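Local coordinates for tailspike protein (Acinetobacter phage vB_ApiP_P1, PDB 6E1R), which probably binds and hydrolyses the capsular polysaccharide of Acinetobacter baumannii as the phage attaches to its host, at residues F253-F258 against F278-L283; M302-Y307 against K333-H338. One frame throughout, in Å; residues are numbered along the deposited sequence.

Contact 1: residues F253-F258 against F278-L283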
ATOM      1  N   PHE A 253      -2.752  11.325   1.918  1.00 25.79           N
ATOM      2  CA  PHE A 253      -1.878  12.170   1.114  1.00 31.44           C
ATOM      3  C   PHE A 253      -1.208  11.318   0.047  1.00 36.69           C
ATOM      4  O   PHE A 253      -0.548  10.323   0.367  1.00 35.49           O
ATOM      5  CB  PHE A 253      -0.831  12.858   1.992  1.00 30.15           C
ATOM      6  CG  PHE A 253      -1.421  13.710   3.080  1.00 32.29           C
ATOM      7  CD1 PHE A 253      -1.894  13.138   4.252  1.00 34.51           C
ATOM      8  CD2 PHE A 253      -1.502  15.082   2.931  1.00 29.98           C
ATOM      9  CE1 PHE A 253      -2.438  13.921   5.252  1.00 36.49           C
ATOM     10  CE2 PHE A 253      -2.043  15.869   3.926  1.00 34.17           C
ATOM     11  CZ  PHE A 253      -2.513  15.288   5.089  1.00 35.19           C
ATOM     12  N   TYR A 254      -1.374  11.711  -1.214  1.00 36.53           N
ATOM     13  CA  TYR A 254      -0.784  11.009  -2.349  1.00 32.61           C
ATOM     14  C   TYR A 254       0.210  11.931  -3.040  1.00 35.91           C
ATOM     15  O   TYR A 254      -0.174  12.991  -3.546  1.00 42.31           O
ATOM     16  CB  TYR A 254      -1.861  10.557  -3.338  1.00 35.80           C
ATOM     17  CG  TYR A 254      -2.890   9.608  -2.765  1.00 36.95           C
ATOM     18  CD1 TYR A 254      -2.807   8.240  -2.995  1.00 37.34           C
ATOM     19  CD2 TYR A 254      -3.952  10.080  -2.005  1.00 34.96           C
ATOM     20  CE1 TYR A 254      -3.750   7.370  -2.480  1.00 34.81           C
ATOM     21  CE2 TYR A 254      -4.899   9.218  -1.486  1.00 34.83           C
ATOM     22  CZ  TYR A 254      -4.793   7.865  -1.727  1.00 35.58           C
ATOM     23  OH  TYR A 254      -5.735   7.005  -1.211  1.00 39.63           O
ATOM     24  N   ASN A 255       1.482  11.528  -3.053  1.00 31.47           N
ATOM     25  CA  ASN A 255       2.537  12.223  -3.795  1.00 35.14           C
ATOM     26  C   ASN A 255       2.688  13.681  -3.368  1.00 33.72           C
ATOM     27  O   ASN A 255       3.119  14.527  -4.156  1.00 36.11           O
ATOM     28  CB  ASN A 255       2.300  12.137  -5.306  1.00 40.72           C
ATOM     29  CG  ASN A 255       2.054  10.718  -5.776  1.00 44.63           C
ATOM     30  OD1 ASN A 255       2.994   9.959  -6.015  1.00 43.04           O
ATOM     31  ND2 ASN A 255       0.786  10.352  -5.913  1.00 45.62           N
ATOM     32  N   CYS A 256       2.335  13.994  -2.127  1.00 28.44           N
ATOM     33  CA  CYS A 256       2.489  15.353  -1.638  1.00 29.71           C
ATOM     34  C   CYS A 256       3.929  15.602  -1.201  1.00 34.58           C
ATOM     35  O   CYS A 256       4.692  14.675  -0.919  1.00 39.70           O
ATOM     36  CB  CYS A 256       1.527  15.624  -0.482  1.00 31.58           C
ATOM     37  SG  CYS A 256      -0.210  15.546  -0.959  1.00 41.98           S
ATOM     38  N   ILE A 257       4.296  16.880  -1.144  1.00 35.71           N
ATOM     39  CA  ILE A 257       5.660  17.294  -0.839  1.00 35.31           C
ATOM     40  C   ILE A 257       5.626  18.262   0.336  1.00 38.15           C
ATOM     41  O   ILE A 257       4.837  19.213   0.339  1.00 38.86           O
ATOM     42  CB  ILE A 257       6.350  17.942  -2.054  1.00 32.25           C
ATOM     43  CG1 ILE A 257       6.378  16.968  -3.233  1.00 30.24           C
ATOM     44  CG2 ILE A 257       7.758  18.379  -1.694  1.00 29.69           C
ATOM     45  CD1 ILE A 257       6.730  17.618  -4.553  1.00 31.23           C
ATOM     46  N   PHE A 258       6.486  18.021   1.325  1.00 32.12           N
ATOM     47  CA  PHE A 258       6.602  18.867   2.509  1.00 30.71           C
ATOM     48  C   PHE A 258       8.061  19.277   2.657  1.00 33.61           C
ATOM     49  O   PHE A 258       8.900  18.457   3.042  1.00 35.97           O
ATOM     50  CB  PHE A 258       6.115  18.139   3.762  1.00 26.10           C
ATOM     51  CG  PHE A 258       4.693  17.658   3.677  1.00 27.87           C
ATOM     52  CD1 PHE A 258       4.388  16.452   3.066  1.00 28.41           C
ATOM     53  CD2 PHE A 258       3.662  18.406   4.221  1.00 26.99           C
ATOM     54  CE1 PHE A 258       3.082  16.006   2.991  1.00 29.27           C
ATOM     55  CE2 PHE A 258       2.353  17.965   4.150  1.00 27.29           C
ATOM     56  CZ  PHE A 258       2.063  16.763   3.534  1.00 24.88           C
ATOM     57  N   PHE A 278       0.190   8.262   4.220  1.00 29.08           N
ATOM     58  CA  PHE A 278       1.004   8.997   3.255  1.00 28.83           C
ATOM     59  C   PHE A 278       1.513   8.031   2.193  1.00 33.22           C
ATOM     60  O   PHE A 278       2.383   7.199   2.471  1.00 43.93           O
ATOM     61  CB  PHE A 278       2.168   9.704   3.951  1.00 24.12           C
ATOM     62  CG  PHE A 278       1.739  10.657   5.030  1.00 26.67           C
ATOM     63  CD1 PHE A 278       1.500  10.210   6.319  1.00 30.56           C
ATOM     64  CD2 PHE A 278       1.580  12.005   4.755  1.00 25.45           C
ATOM     65  CE1 PHE A 278       1.102  11.087   7.309  1.00 35.19           C
ATOM     66  CE2 PHE A 278       1.186  12.888   5.742  1.00 27.73           C
ATOM     67  CZ  PHE A 278       0.946  12.428   7.020  1.00 35.27           C
ATOM     68  N   PHE A 279       0.978   8.144   0.979  1.00 36.80           N
ATOM     69  CA  PHE A 279       1.373   7.295  -0.142  1.00 40.11           C
ATOM     70  C   PHE A 279       2.362   8.058  -1.016  1.00 41.22           C
ATOM     71  O   PHE A 279       1.998   9.052  -1.653  1.00 42.29           O
ATOM     72  CB  PHE A 279       0.154   6.864  -0.956  1.00 42.75           C
ATOM     73  CG  PHE A 279      -0.739   5.888  -0.246  1.00 47.97           C
ATOM     74  CD1 PHE A 279      -1.728   6.332   0.615  1.00 49.65           C
ATOM     75  CD2 PHE A 279      -0.590   4.525  -0.443  1.00 45.32           C
ATOM     76  CE1 PHE A 279      -2.553   5.433   1.267  1.00 47.48           C
ATOM     77  CE2 PHE A 279      -1.411   3.622   0.207  1.00 43.19           C
ATOM     78  CZ  PHE A 279      -2.394   4.078   1.062  1.00 43.66           C
ATOM     79  N   ALA A 280       3.612   7.589  -1.043  1.00 38.29           N
ATOM     80  CA  ALA A 280       4.649   8.122  -1.930  1.00 33.49           C
ATOM     81  C   ALA A 280       4.865   9.619  -1.718  1.00 34.83           C
ATOM     82  O   ALA A 280       5.133  10.366  -2.662  1.00 38.13           O
ATOM     83  CB  ALA A 280       4.327   7.822  -3.396  1.00 29.23           C
ATOM     84  N   CYS A 281       4.762  10.062  -0.469  1.00 31.39           N
ATOM     85  CA  CYS A 281       4.956  11.469  -0.158  1.00 29.87           C
ATOM     86  C   CYS A 281       6.441  11.781   0.021  1.00 37.82           C
ATOM     87  O   CYS A 281       7.284  10.891   0.153  1.00 42.08           O
ATOM     88  CB  CYS A 281       4.168  11.856   1.091  1.00 29.22           C
ATOM     89  SG  CYS A 281       2.375  11.780   0.876  1.00 33.65           S
ATOM     90  N   ASP A 282       6.755  13.073   0.026  1.00 40.87           N
ATOM     91  CA  ASP A 282       8.133  13.553   0.079  1.00 35.13           C
ATOM     92  C   ASP A 282       8.260  14.541   1.231  1.00 37.24           C
ATOM     93  O   ASP A 282       7.736  15.657   1.158  1.00 46.39           O
ATOM     94  CB  ASP A 282       8.526  14.200  -1.249  1.00 39.04           C
ATOM     95  CG  ASP A 282       9.983  14.610  -1.297  1.00 40.48           C
ATOM     96  OD1 ASP A 282      10.756  14.195  -0.409  1.00 38.54           O
ATOM     97  OD2 ASP A 282      10.349  15.356  -2.228  1.00 42.97           O
ATOM     98  N   LEU A 283       8.955  14.134   2.290  1.00 32.57           N
ATOM     99  CA  LEU A 283       9.199  14.969   3.464  1.00 35.28           C
ATOM    100  C   LEU A 283      10.706  15.179   3.571  1.00 38.72           C
ATOM    101  O   LEU A 283      11.416  14.352   4.148  1.00 40.38           O
ATOM    102  CB  LEU A 283       8.631  14.335   4.742  1.00 32.02           C
ATOM    103  CG  LEU A 283       7.114  14.251   4.940  1.00 34.03           C
ATOM    104  CD1 LEU A 283       6.480  13.182   4.058  1.00 37.07           C
ATOM    105  CD2 LEU A 283       6.788  14.003   6.405  1.00 31.46           C
TER

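Contact 2: residues M302-Y307 against K333-H338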
HETATM    1  N   MSE A 302       0.662   5.024   8.432  1.00 35.99           N
HETATM    2  CA  MSE A 302       1.473   4.290   7.466  1.00 35.86           C
HETATM    3  C   MSE A 302       2.076   5.177   6.383  1.00 37.53           C
HETATM    4  O   MSE A 302       1.436   6.108   5.894  1.00 44.38           O
HETATM    5  CB  MSE A 302       0.641   3.189   6.810  1.00 39.52           C
HETATM    6  CG  MSE A 302       0.048   2.193   7.785  1.00 52.25           C
HETATM    7 SE   MSE A 302      -0.967   0.812   6.865  1.00 72.93          SE
HETATM    8  CE  MSE A 302      -2.132   1.955   5.795  1.00 68.76           C
ATOM      9  N   PHE A 303       3.316   4.870   6.012  1.00 33.00           N
ATOM     10  CA  PHE A 303       4.009   5.522   4.906  1.00 32.57           C
ATOM     11  C   PHE A 303       4.274   4.464   3.844  1.00 34.74           C
ATOM     12  O   PHE A 303       5.148   3.608   4.019  1.00 37.30           O
ATOM     13  CB  PHE A 303       5.313   6.172   5.369  1.00 32.58           C
ATOM     14  CG  PHE A 303       5.125   7.248   6.398  1.00 33.74           C
ATOM     15  CD1 PHE A 303       5.068   6.936   7.746  1.00 29.35           C
ATOM     16  CD2 PHE A 303       5.010   8.576   6.017  1.00 33.70           C
ATOM     17  CE1 PHE A 303       4.899   7.923   8.693  1.00 29.40           C
ATOM     18  CE2 PHE A 303       4.840   9.570   6.961  1.00 29.25           C
ATOM     19  CZ  PHE A 303       4.783   9.243   8.300  1.00 31.20           C
ATOM     20  N   VAL A 304       3.524   4.520   2.749  1.00 31.10           N
ATOM     21  CA  VAL A 304       3.633   3.536   1.673  1.00 32.00           C
ATOM     22  C   VAL A 304       4.425   4.207   0.555  1.00 35.29           C
ATOM     23  O   VAL A 304       3.876   4.915  -0.293  1.00 37.52           O
ATOM     24  CB  VAL A 304       2.263   3.046   1.203  1.00 28.51           C
ATOM     25  CG1 VAL A 304       2.421   1.981   0.131  1.00 29.01           C
ATOM     26  CG2 VAL A 304       1.459   2.504   2.380  1.00 27.52           C
ATOM     27  N   GLY A 305       5.739   3.989   0.561  1.00 36.82           N
ATOM     28  CA  GLY A 305       6.621   4.602  -0.413  1.00 30.37           C
ATOM     29  C   GLY A 305       6.867   6.075  -0.147  1.00 31.27           C
ATOM     30  O   GLY A 305       6.065   6.725   0.528  1.00 36.04           O
ATOM     31  N   GLY A 306       7.989   6.609  -0.639  1.00 27.73           N
ATOM     32  CA  GLY A 306       8.253   8.026  -0.540  1.00 27.43           C
ATOM     33  C   GLY A 306       9.624   8.296   0.039  1.00 40.70           C
ATOM     34  O   GLY A 306      10.477   7.405   0.113  1.00 45.40           O
ATOM     35  N   TYR A 307       9.829   9.543   0.462  1.00 36.07           N
ATOM     36  CA  TYR A 307      11.107  10.003   0.987  1.00 27.23           C
ATOM     37  C   TYR A 307      10.909  10.685   2.332  1.00 35.71           C
ATOM     38  O   TYR A 307       9.961  11.455   2.515  1.00 39.00           O
ATOM     39  CB  TYR A 307      11.798  10.988   0.033  1.00 28.34           C
ATOM     40  CG  TYR A 307      12.214  10.403  -1.293  1.00 29.60           C
ATOM     41  CD1 TYR A 307      11.282  10.188  -2.298  1.00 30.00           C
ATOM     42  CD2 TYR A 307      13.543  10.094  -1.553  1.00 30.60           C
ATOM     43  CE1 TYR A 307      11.656   9.663  -3.513  1.00 31.39           C
ATOM     44  CE2 TYR A 307      13.927   9.569  -2.770  1.00 32.00           C
ATOM     45  CZ  TYR A 307      12.978   9.356  -3.747  1.00 51.97           C
ATOM     46  OH  TYR A 307      13.353   8.831  -4.961  1.00 53.55           O
ATOM     47  N   LYS A 333       4.078   2.180  10.279  1.00 34.89           N
ATOM     48  CA  LYS A 333       4.761   1.377   9.275  1.00 29.69           C
ATOM     49  C   LYS A 333       5.456   2.282   8.269  1.00 29.95           C
ATOM     50  O   LYS A 333       4.828   3.173   7.688  1.00 38.50           O
ATOM     51  CB  LYS A 333       3.785   0.445   8.556  1.00 26.13           C
ATOM     52  CG  LYS A 333       4.463  -0.482   7.558  1.00 35.06           C
ATOM     53  CD  LYS A 333       3.498  -1.504   6.982  1.00 32.43           C
ATOM     54  CE  LYS A 333       4.227  -2.500   6.090  1.00 31.84           C
ATOM     55  NZ  LYS A 333       3.304  -3.502   5.488  1.00 30.78           N
ATOM     56  N   PHE A 334       6.748   2.049   8.069  1.00 30.57           N
ATOM     57  CA  PHE A 334       7.535   2.711   7.032  1.00 33.19           C
ATOM     58  C   PHE A 334       7.784   1.664   5.949  1.00 36.01           C
ATOM     59  O   PHE A 334       8.759   0.912   6.003  1.00 42.12           O
ATOM     60  CB  PHE A 334       8.838   3.264   7.599  1.00 36.10           C
ATOM     61  CG  PHE A 334       8.644   4.346   8.622  1.00 36.92           C
ATOM     62  CD1 PHE A 334       8.487   5.666   8.236  1.00 35.51           C
ATOM     63  CD2 PHE A 334       8.616   4.042   9.972  1.00 36.48           C
ATOM     64  CE1 PHE A 334       8.309   6.661   9.178  1.00 36.22           C
ATOM     65  CE2 PHE A 334       8.436   5.034  10.918  1.00 32.77           C
ATOM     66  CZ  PHE A 334       8.283   6.343  10.521  1.00 31.51           C
ATOM     67  N   GLN A 335       6.889   1.615   4.965  1.00 30.21           N
ATOM     68  CA  GLN A 335       6.921   0.593   3.919  1.00 31.19           C
ATOM     69  C   GLN A 335       7.669   1.148   2.713  1.00 33.26           C
ATOM     70  O   GLN A 335       7.118   1.922   1.928  1.00 28.93           O
ATOM     71  CB  GLN A 335       5.507   0.156   3.551  1.00 28.15           C
ATOM     72  CG  GLN A 335       5.450  -0.905   2.467  1.00 30.64           C
ATOM     73  CD  GLN A 335       4.053  -1.458   2.260  1.00 35.32           C
ATOM     74  OE1 GLN A 335       3.192  -1.343   3.132  1.00 38.87           O
ATOM     75  NE2 GLN A 335       3.821  -2.061   1.100  1.00 36.73           N
ATOM     76  N   GLY A 336       8.932   0.749   2.572  1.00 30.24           N
ATOM     77  CA  GLY A 336       9.735   1.123   1.425  1.00 30.09           C
ATOM     78  C   GLY A 336      10.010   2.608   1.320  1.00 39.09           C
ATOM     79  O   GLY A 336       9.757   3.218   0.276  1.00 48.08           O
ATOM     80  N   ILE A 337      10.540   3.199   2.386  1.00 41.46           N
ATOM     81  CA  ILE A 337      10.799   4.633   2.444  1.00 42.40           C
ATOM     82  C   ILE A 337      12.286   4.873   2.232  1.00 45.33           C
ATOM     83  O   ILE A 337      13.125   4.195   2.838  1.00 40.71           O
ATOM     84  CB  ILE A 337      10.333   5.229   3.783  1.00 36.88           C
ATOM     85  CG1 ILE A 337       8.907   4.774   4.099  1.00 35.21           C
ATOM     86  CG2 ILE A 337      10.410   6.746   3.750  1.00 36.70           C
ATOM     87  CD1 ILE A 337       7.901   5.148   3.034  1.00 31.39           C
ATOM     88  N   HIS A 338      12.614   5.837   1.375  1.00 43.23           N
ATOM     89  CA  HIS A 338      13.999   6.250   1.181  1.00 42.01           C
ATOM     90  C   HIS A 338      14.346   7.264   2.265  1.00 42.65           C
ATOM     91  O   HIS A 338      13.798   8.372   2.285  1.00 36.01           O
ATOM     92  CB  HIS A 338      14.192   6.837  -0.214  1.00 34.43           C
ATOM     93  CG  HIS A 338      15.622   7.106  -0.564  1.00 36.97           C
ATOM     94  ND1 HIS A 338      16.394   6.211  -1.272  1.00 32.26           N
ATOM     95  CD2 HIS A 338      16.424   8.163  -0.294  1.00 31.27           C
ATOM     96  CE1 HIS A 338      17.608   6.707  -1.432  1.00 33.26           C
ATOM     97  NE2 HIS A 338      17.654   7.890  -0.845  1.00 42.60           N
TER

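Contact 1: residues F253-F258 against F278-L283
In the parallel beta-helix of this tailspike, F253-F258 and F278-L283 are matching stretches of two successive coils, and F253 lies beside F278. Both pairs of strands run parallel, on either side of a corner. The rings of F253 and F278 point the same way. Their planes differ by 11°, but they are slid apart and barely overlap. F278 CE2 sits over one face of the F253 ring, 3.4 Å from CD1. In both residues chi1 is -58°, with CG anti to the carbonyl carbon, which gives the two rings their common direction. C281 SG packs 3.6 Å from F253 CB. Further along this face, F258 CD1 lies 4.0 Å from L283 CG. On the other face, Y254 CE1 meets F279 CD1 at 3.8 Å, again with nearly parallel, displaced rings. N255 and A280 turn the corner with positive phi. N255 OD1 rests 3.6 Å from A280 CB, but its polar partner is T252 OG1 of the second subunit. Backbone bonds join the coils before and after the corner: F279 N to F253 O is 2.7 Å, and D282 N to C256 O is 2.8 Å. F253 also stacks on F217 of the preceding coil. The chemistry implies an apolar inner face of F253, F258, F278 and L283, while the Y254/F279 face and N255 at the corner meet the neighbouring subunits.

Contact 2: residues M302-Y307 against K333-H338
M302, modelled as selenomethionine, comes first, with CG 4.2 Å from K333 CB; the two side chains then diverge. K333 stretches out fully, with CG anti to the backbone N (chi1 -176°). Its NZ makes a weak hydrogen bond to Q335 OE1 and a salt bridge to E361 of the third subunit. F303 turns to the other face, where its CD1 meets F334 CE1 at 3.6 Å. The rings are nearly parallel (2°) and slid apart, centroids 5.1 Å apart, and barely overlap. K333 O lies at the edge of the F303 ring and accepts a hydrogen bond from F303 N, 2.8 Å away. F303 O in turn accepts the N-H of Q335. I337 folds CD1 back against F303 CB, at 3.6 Å. V304 shares its face with Q335, whose side-chain amide bonds through NE2 to Q335 OE1 of the second subunit and through OE1 to Q335 NE2 of the third. At the corner, G305 N reaches Q335 O at 2.8 Å. G305 and G306 both have positive phi, and I337 CD1 packs close beside G305. After the corner, H338 N bonds to G306 O at 2.9 Å. Y307 comes last. Its CD2 meets H338 CB at 3.6 Å, and the two rings are inclined at 49°. Y307 OH bonds to T274, and H338 ND1 to S299, both of the second subunit. Parallel strands in register, bent together, with phenylalanine on phenylalanine and glycine on glycine at the corner, are typical of a parallel beta-helix, here in a trimeric tailspike.

Overall arrangement
Both contacts are buried and belong to one run of coils, contact 1 coming first along the chain. The two are direct neighbours: 278-283 pairs with 302-307, probably through backbone bonds from A280 N to V304 O and from L283 N to Y307 O. The rings of F278 and F303 also meet, so the row of phenylalanines continues from one contact into the next. Their corners differ. Contact 1 turns with N255 and A280, contact 2 with glycines. Both face other subunits, but contact 2 is the more polar there, with a glutamine, a lysine and a histidine. Contact 1 meets them mostly with apolar and aromatic side chains (Y254, I257, F279, A280), N255 making the main polar link.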